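Local coordinates for protein putative hydroxymethylglutaryl-CoA synthase (Streptococcus mutans, PDB 3SQZ) that probably catalyses, as a thiolase-fold enzyme, the condensation of acetyl-CoA with acetoacetyl-CoA to hydroxymethylglutaryl-CoA, and binds coenzyme A, at residues A[206-214]-A[246-254]; A[259-267]-A[330-341]. All coordinates share one frame; numbering follows the deposited sequence.

In the fold
Contacts 1 and 2 follow one another along the chain and both reach the same mixed sheet, illustrating how one sheet uses different chemistry in its plane and on its face. Contact 1 sets helix 232-254 on strand 203-213; it is partly buried and depends on side chains, with one tyrosine bond, aliphatic stems over flat groups and a charged pair toward the surface. Contact 2, buried, joins strands 263-266 and 335-342 edge to edge by backbone hydrogen bonds and runs on to predicted active-site and coenzyme A-lining residues. The two meet where Trp247 of the helix packs edge-to-face on Phe264 and touches Phe261.

Contact 1 of 2, residues A[206-214]-A[246-254]; sequences HDETLAQTR and TWAEYQKRF
Leu210 reaches from strand 210-213 to helix 246-254, and its two methyl groups divide the work. CD2 rests on the helix itself, 3.5 Å from Glu249 CG and close to the backbone N of Tyr250, whereas CD1 lies over one face of the Arg253 guanidinium, 3.4 Å from NH1. With CG anti to the backbone N (chi1 -177°), Leu210 swings both methyls over to the helix. Behind them, Leu210 CB meets the edge of the Tyr250 ring, 3.8 Å from Tyr250 CD1. That ring extends its hydroxyl to Glu208: Tyr250 OH donates to Glu208 O over 2.7 Å, arriving from above the carbonyl plane. Glu208 offers the helix its aliphatic stem while its carboxylate leads away. Glu208 CB sits over the middle of the Phe254 ring, 3.6 Å from the centroid, in a CH-pi contact, and Thr209 O lies at the edge of that ring, 3.5 Å from CZ.

A second shell fixes these groups. Arg253 NE forms a nearly straight salt-bridge bond (173° at the hydrogen) to Glu249 OE2, 2.8 Å away in the guanidinium plane, which restrains the face that Leu210 uses. Arg253 CB backs the other face of Phe254, and Phe254 CD2 in turn lies over the centre of the Tyr250 ring. Thr246 OG1 is bonded to Met242 O within the helix, leaving CG2 directed at Leu210. The strand is secured by backbone bonds to Ile349 and Ala347. The N-to-C directions of strand and helix segments differ by 145°. Resting on strand 203-213 of the mixed sheet, the helix packs as in the layered alpha/beta thiolase fold.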
# COMPACT_ATOMS: atom_id res chain seq x y z
N HIS A 206 17.92 -6.54 1.12
CA HIS A 206 18.92 -7.25 1.91
C HIS A 206 18.31 -8.31 2.81
O HIS A 206 17.11 -8.35 3.01
CB HIS A 206 19.74 -6.25 2.70
CG HIS A 206 20.48 -5.30 1.82
ND1 HIS A 206 20.23 -3.94 1.78
CD2 HIS A 206 21.44 -5.53 0.88
CE1 HIS A 206 21.02 -3.37 0.89
NE2 HIS A 206 21.76 -4.31 0.33
N ASP A 207 19.16 -9.19 3.33
CA ASP A 207 18.67 -10.35 4.08
C ASP A 207 18.52 -10.13 5.57
O ASP A 207 18.03 -11.00 6.28
CB ASP A 207 19.57 -11.55 3.83
CG ASP A 207 19.41 -12.12 2.45
OD1 ASP A 207 18.25 -12.26 1.99
OD2 ASP A 207 20.43 -12.42 1.81
N GLU A 208 18.95 -8.97 6.05
CA GLU A 208 18.85 -8.66 7.47
C GLU A 208 17.45 -8.13 7.76
O GLU A 208 17.14 -6.97 7.49
CB GLU A 208 19.91 -7.63 7.87
CG GLU A 208 21.35 -8.15 7.79
CD GLU A 208 21.94 -8.16 6.38
OE1 GLU A 208 21.37 -7.52 5.47
OE2 GLU A 208 22.99 -8.81 6.19
N THR A 209 16.59 -8.99 8.29
CA THR A 209 15.21 -8.64 8.57
C THR A 209 14.88 -9.07 9.99
O THR A 209 15.49 -9.99 10.52
CB THR A 209 14.24 -9.36 7.61
OG1 THR A 209 14.37 -10.78 7.76
CG2 THR A 209 14.55 -8.99 6.17
N LEU A 210 13.91 -8.40 10.61
CA LEU A 210 13.44 -8.81 11.92
C LEU A 210 11.96 -8.51 12.04
O LEU A 210 11.54 -7.36 11.82
CB LEU A 210 14.20 -8.08 13.02
CG LEU A 210 13.80 -8.50 14.44
CD1 LEU A 210 14.23 -9.94 14.73
CD2 LEU A 210 14.40 -7.54 15.46
N ALA A 211 11.18 -9.53 12.38
CA ALA A 211 9.75 -9.39 12.60
C ALA A 211 9.40 -9.66 14.05
O ALA A 211 10.18 -10.28 14.79
CB ALA A 211 8.96 -10.34 11.70
N GLN A 212 8.22 -9.20 14.45
CA GLN A 212 7.70 -9.43 15.78
C GLN A 212 6.19 -9.65 15.67
O GLN A 212 5.52 -8.94 14.92
CB GLN A 212 7.98 -8.22 16.69
CG GLN A 212 7.62 -8.48 18.14
CD GLN A 212 7.90 -7.30 19.05
OE1 GLN A 212 8.52 -6.29 18.66
NE2 GLN A 212 7.43 -7.41 20.28
N THR A 213 5.68 -10.64 16.41
CA THR A 213 4.25 -10.90 16.49
C THR A 213 3.78 -10.69 17.93
O THR A 213 4.45 -11.13 18.86
CB THR A 213 3.93 -12.36 16.10
OG1 THR A 213 4.30 -12.58 14.73
CG2 THR A 213 2.45 -12.68 16.27
N ARG A 214 2.63 -10.06 18.09
CA ARG A 214 2.01 -9.83 19.39
C ARG A 214 0.50 -9.89 19.24
O ARG A 214 -0.07 -9.13 18.46
CB ARG A 214 2.42 -8.44 19.92
CG ARG A 214 1.99 -8.11 21.33
CD ARG A 214 2.37 -6.67 21.66
NE ARG A 214 3.82 -6.46 21.58
CZ ARG A 214 4.41 -5.29 21.75
NH1 ARG A 214 3.69 -4.20 21.99
NH2 ARG A 214 5.73 -5.20 21.67
N THR A 246 11.05 -3.46 18.03
CA THR A 246 11.61 -4.16 16.88
C THR A 246 12.88 -3.46 16.40
O THR A 246 13.87 -4.10 16.08
CB THR A 246 10.58 -4.32 15.74
OG1 THR A 246 9.38 -4.90 16.26
CG2 THR A 246 11.14 -5.22 14.64
N TRP A 247 12.85 -2.13 16.38
CA TRP A 247 14.02 -1.37 15.95
C TRP A 247 15.19 -1.53 16.92
O TRP A 247 16.35 -1.66 16.50
CB TRP A 247 13.65 0.10 15.75
CG TRP A 247 14.79 1.04 15.45
CD1 TRP A 247 15.10 2.16 16.15
CD2 TRP A 247 15.75 0.96 14.37
NE1 TRP A 247 16.19 2.79 15.59
CE2 TRP A 247 16.61 2.07 14.50
CE3 TRP A 247 15.96 0.06 13.32
CZ2 TRP A 247 17.66 2.31 13.62
CZ3 TRP A 247 17.02 0.31 12.44
CH2 TRP A 247 17.86 1.42 12.60
N ALA A 248 14.91 -1.55 18.22
CA ALA A 248 15.97 -1.76 19.20
C ALA A 248 16.64 -3.11 18.96
O ALA A 248 17.87 -3.21 18.94
CB ALA A 248 15.42 -1.69 20.61
N GLU A 249 15.84 -4.15 18.76
CA GLU A 249 16.39 -5.48 18.57
C GLU A 249 17.10 -5.61 17.22
O GLU A 249 18.11 -6.31 17.12
CB GLU A 249 15.29 -6.54 18.74
CG GLU A 249 15.76 -7.98 18.63
CD GLU A 249 16.68 -8.42 19.76
OE1 GLU A 249 16.77 -7.72 20.79
OE2 GLU A 249 17.32 -9.48 19.61
N TYR A 250 16.58 -4.92 16.21
CA TYR A 250 17.20 -4.92 14.88
C TYR A 250 18.62 -4.36 14.95
O TYR A 250 19.57 -4.95 14.42
CB TYR A 250 16.36 -4.10 13.89
CG TYR A 250 16.81 -4.24 12.46
CD1 TYR A 250 16.22 -5.18 11.62
CD2 TYR A 250 17.83 -3.44 11.95
CE1 TYR A 250 16.64 -5.33 10.32
CE2 TYR A 250 18.26 -3.59 10.64
CZ TYR A 250 17.66 -4.54 9.83
OH TYR A 250 18.08 -4.70 8.54
N GLN A 251 18.77 -3.21 15.59
CA GLN A 251 20.08 -2.60 15.76
C GLN A 251 21.06 -3.54 16.43
O GLN A 251 22.22 -3.61 16.03
CB GLN A 251 19.95 -1.31 16.56
CG GLN A 251 19.27 -0.20 15.80
CD GLN A 251 18.94 0.98 16.68
OE1 GLN A 251 17.90 1.01 17.33
NE2 GLN A 251 19.84 1.96 16.70
N LYS A 252 20.59 -4.25 17.45
CA LYS A 252 21.45 -5.18 18.19
C LYS A 252 21.89 -6.35 17.33
O LYS A 252 23.06 -6.72 17.33
CB LYS A 252 20.74 -5.71 19.43
CG LYS A 252 20.43 -4.66 20.48
CD LYS A 252 19.75 -5.28 21.69
CE LYS A 252 19.35 -4.23 22.71
NZ LYS A 252 20.53 -3.43 23.16
N ARG A 253 20.95 -6.96 16.61
CA ARG A 253 21.27 -8.15 15.84
C ARG A 253 22.16 -7.84 14.65
O ARG A 253 22.99 -8.67 14.26
CB ARG A 253 20.00 -8.84 15.36
CG ARG A 253 19.19 -9.42 16.49
CD ARG A 253 18.11 -10.34 15.99
NE ARG A 253 17.27 -10.79 17.09
CZ ARG A 253 16.38 -11.78 17.00
NH1 ARG A 253 16.23 -12.43 15.86
NH2 ARG A 253 15.66 -12.11 18.06
N PHE A 254 22.00 -6.66 14.07
CA PHE A 254 22.62 -6.37 12.77
C PHE A 254 23.67 -5.28 12.77
O PHE A 254 24.23 -4.95 11.72
CB PHE A 254 21.54 -6.10 11.72
CG PHE A 254 20.59 -7.25 11.55
CD1 PHE A 254 21.08 -8.49 11.19
CD2 PHE A 254 19.23 -7.09 11.76
CE1 PHE A 254 20.22 -9.56 11.03
CE2 PHE A 254 18.37 -8.16 11.60
CZ PHE A 254 18.86 -9.40 11.23

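Contact 2 of 2, residues A[259-267]-A[330-341]; sequences TDFAAFCFH and LVAGDKIALFSY
Ala263, Cys265, Ala337 and Phe339 exchange backbone bonds that join two parallel strands, 263-266 and 335-341, at one margin of the mixed sheet of the thiolase fold. Donors alternate between the strands: Ala337 N binds Ala263 O, Cys265 N binds Ala337 O at 2.8 Å, and Phe339 N binds Cys265 O. Ala262 N donates to Lys335 O, while the adjacent Ala263 N is buried without a partner. At the other end, His267 N reaches Phe339 O at 3.1 Å through a bent bond, 136° at the hydrogen. Where the segments part, one water bridges them, donating to Asp260 O over 2.8 Å and accepting from Lys335 N. Along its other margin strand 335-341 is satisfied by strand 346-354, with Ile336 bonded to Gly352 and Leu338 to Phe350. The type II turn from Val331 to Asp334 is closed by Asp334 N bonded to Val331 O, and Val331 N also donates to Asp334 OD2.

The C-terminal ends approach the active site: His267 is predicted to be its proton donor/acceptor, and Tyr341, whose OH bonds to Asp218, touches coenzyme A. Cys265 and Ala263 face Leu323 of helix 315-326; the opposite face of the sheet bears Phe264, Phe266 and Phe339. There a single methyl, Ala337 CB, lies over both the Phe261 and Phe264 rings, 3.7 Å from the centroid of Phe264.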
# COMPACT_ATOMS: atom_id res chain seq x y z
N THR A 259 22.19 6.35 11.55
CA THR A 259 23.11 7.03 10.65
C THR A 259 23.56 6.19 9.45
O THR A 259 24.20 6.71 8.53
CB THR A 259 24.35 7.56 11.41
OG1 THR A 259 24.94 6.49 12.16
CG2 THR A 259 23.97 8.69 12.37
N ASP A 260 23.21 4.91 9.44
CA ASP A 260 23.53 4.07 8.28
C ASP A 260 22.56 4.27 7.13
O ASP A 260 22.79 3.80 6.01
CB ASP A 260 23.57 2.60 8.69
CG ASP A 260 24.73 2.29 9.60
OD1 ASP A 260 25.86 2.73 9.29
OD2 ASP A 260 24.53 1.64 10.64
N PHE A 261 21.48 5.01 7.38
CA PHE A 261 20.39 5.12 6.42
C PHE A 261 20.18 6.56 5.97
O PHE A 261 20.38 7.50 6.73
CB PHE A 261 19.12 4.54 7.03
CG PHE A 261 19.28 3.11 7.42
CD1 PHE A 261 19.22 2.11 6.46
CD2 PHE A 261 19.58 2.75 8.73
CE1 PHE A 261 19.41 0.79 6.80
CE2 PHE A 261 19.77 1.43 9.07
CZ PHE A 261 19.69 0.45 8.11
N ALA A 262 19.78 6.71 4.71
CA ALA A 262 19.50 8.02 4.14
C ALA A 262 18.03 8.40 4.30
O ALA A 262 17.68 9.57 4.16
CB ALA A 262 19.89 8.03 2.67
N ALA A 263 17.18 7.41 4.58
CA ALA A 263 15.75 7.62 4.73
C ALA A 263 15.15 6.46 5.50
O ALA A 263 15.65 5.33 5.44
CB ALA A 263 15.08 7.74 3.37
N PHE A 264 14.07 6.76 6.22
CA PHE A 264 13.28 5.74 6.91
C PHE A 264 11.84 5.85 6.43
O PHE A 264 11.28 6.94 6.42
CB PHE A 264 13.36 5.97 8.43
CG PHE A 264 13.40 4.69 9.25
CD1 PHE A 264 12.35 3.79 9.22
CD2 PHE A 264 14.49 4.40 10.08
CE1 PHE A 264 12.38 2.61 9.96
CE2 PHE A 264 14.53 3.23 10.83
CZ PHE A 264 13.47 2.33 10.78
N CYS A 265 11.26 4.73 6.00
CA CYS A 265 9.87 4.68 5.54
C CYS A 265 9.02 3.92 6.54
O CYS A 265 9.46 2.92 7.10
CB CYS A 265 9.76 3.98 4.19
SG CYS A 265 10.52 4.88 2.84
N PHE A 266 7.80 4.40 6.73
CA PHE A 266 6.87 3.85 7.71
C PHE A 266 5.55 3.48 7.08
O PHE A 266 5.13 4.06 6.09
CB PHE A 266 6.60 4.87 8.81
CG PHE A 266 7.84 5.34 9.50
CD1 PHE A 266 8.29 4.72 10.65
CD2 PHE A 266 8.59 6.37 8.97
CE1 PHE A 266 9.45 5.13 11.27
CE2 PHE A 266 9.76 6.79 9.58
CZ PHE A 266 10.19 6.18 10.73
N HIS A 267 4.86 2.52 7.67
CA HIS A 267 3.49 2.24 7.32
C HIS A 267 2.67 3.54 7.46
O HIS A 267 2.91 4.31 8.41
CB HIS A 267 2.96 1.14 8.23
CG HIS A 267 1.49 0.93 8.11
ND1 HIS A 267 0.86 0.79 6.90
CD2 HIS A 267 0.52 0.86 9.05
CE1 HIS A 267 -0.44 0.64 7.09
NE2 HIS A 267 -0.67 0.68 8.39
N LEU A 330 18.37 11.75 -2.51
CA LEU A 330 18.73 10.33 -2.56
C LEU A 330 19.61 10.03 -3.76
O LEU A 330 19.38 10.55 -4.86
CB LEU A 330 17.49 9.45 -2.60
CG LEU A 330 16.72 9.36 -1.29
CD1 LEU A 330 15.41 8.63 -1.51
CD2 LEU A 330 17.52 8.66 -0.20
N VAL A 331 20.62 9.20 -3.54
CA VAL A 331 21.52 8.77 -4.60
C VAL A 331 21.77 7.26 -4.54
O VAL A 331 21.55 6.60 -3.51
CB VAL A 331 22.88 9.52 -4.52
CG1 VAL A 331 22.66 11.02 -4.66
CG2 VAL A 331 23.60 9.19 -3.23
N ALA A 332 22.25 6.74 -5.66
CA ALA A 332 22.69 5.35 -5.74
C ALA A 332 23.57 5.02 -4.55
O ALA A 332 24.46 5.79 -4.19
CB ALA A 332 23.45 5.13 -7.02
N GLY A 333 23.32 3.86 -3.95
CA GLY A 333 24.11 3.40 -2.83
C GLY A 333 23.57 3.82 -1.49
O GLY A 333 23.98 3.27 -0.48
N ASP A 334 22.65 4.78 -1.46
CA ASP A 334 21.97 5.12 -0.21
C ASP A 334 21.13 3.93 0.25
O ASP A 334 20.49 3.25 -0.57
CB ASP A 334 21.04 6.32 -0.40
CG ASP A 334 21.77 7.66 -0.34
OD1 ASP A 334 22.91 7.73 0.14
OD2 ASP A 334 21.14 8.66 -0.77
N LYS A 335 21.10 3.72 1.56
CA LYS A 335 20.29 2.67 2.15
C LYS A 335 19.04 3.25 2.78
O LYS A 335 19.04 4.35 3.33
CB LYS A 335 21.08 1.92 3.22
CG LYS A 335 22.27 1.17 2.67
CD LYS A 335 22.94 0.33 3.75
CE LYS A 335 24.17 1.02 4.31
NZ LYS A 335 25.25 1.12 3.29
N ILE A 336 17.96 2.49 2.67
CA ILE A 336 16.67 2.88 3.20
C ILE A 336 16.21 1.81 4.18
O ILE A 336 16.33 0.62 3.89
CB ILE A 336 15.62 3.02 2.07
CG1 ILE A 336 16.08 4.09 1.08
CG2 ILE A 336 14.24 3.35 2.63
CD1 ILE A 336 15.21 4.20 -0.14
N ALA A 337 15.73 2.24 5.34
CA ALA A 337 15.13 1.32 6.31
C ALA A 337 13.62 1.47 6.23
O ALA A 337 13.10 2.58 6.10
CB ALA A 337 15.62 1.63 7.71
N LEU A 338 12.93 0.34 6.32
CA LEU A 338 11.48 0.31 6.21
C LEU A 338 10.86 -0.39 7.42
O LEU A 338 11.32 -1.47 7.82
CB LEU A 338 11.05 -0.40 4.92
CG LEU A 338 11.53 0.28 3.62
CD1 LEU A 338 12.82 -0.35 3.10
CD2 LEU A 338 10.44 0.21 2.56
N PHE A 339 9.83 0.23 7.99
CA PHE A 339 9.09 -0.31 9.12
C PHE A 339 7.68 -0.66 8.70
O PHE A 339 6.87 0.23 8.43
CB PHE A 339 8.99 0.67 10.28
CG PHE A 339 7.98 0.24 11.33
CD1 PHE A 339 8.23 -0.86 12.14
CD2 PHE A 339 6.78 0.92 11.51
CE1 PHE A 339 7.32 -1.27 13.11
CE2 PHE A 339 5.87 0.50 12.47
CZ PHE A 339 6.14 -0.59 13.27
N SER A 340 7.40 -1.95 8.64
CA SER A 340 6.08 -2.44 8.29
C SER A 340 5.32 -2.81 9.55
O SER A 340 5.88 -3.37 10.48
CB SER A 340 6.23 -3.66 7.38
OG SER A 340 4.97 -4.18 6.98
N TYR A 341 4.03 -2.47 9.57
CA TYR A 341 3.14 -2.84 10.65
C TYR A 341 1.84 -3.38 10.09
O TYR A 341 1.37 -2.95 9.03
CB TYR A 341 2.83 -1.63 11.54
CG TYR A 341 1.91 -1.90 12.74
CD1 TYR A 341 2.41 -2.43 13.92
CD2 TYR A 341 0.55 -1.61 12.68
CE1 TYR A 341 1.60 -2.67 15.01
CE2 TYR A 341 -0.29 -1.85 13.78
CZ TYR A 341 0.24 -2.39 14.93
OH TYR A 341 -0.55 -2.65 16.03
O HOH W 1 22.85 4.97 3.50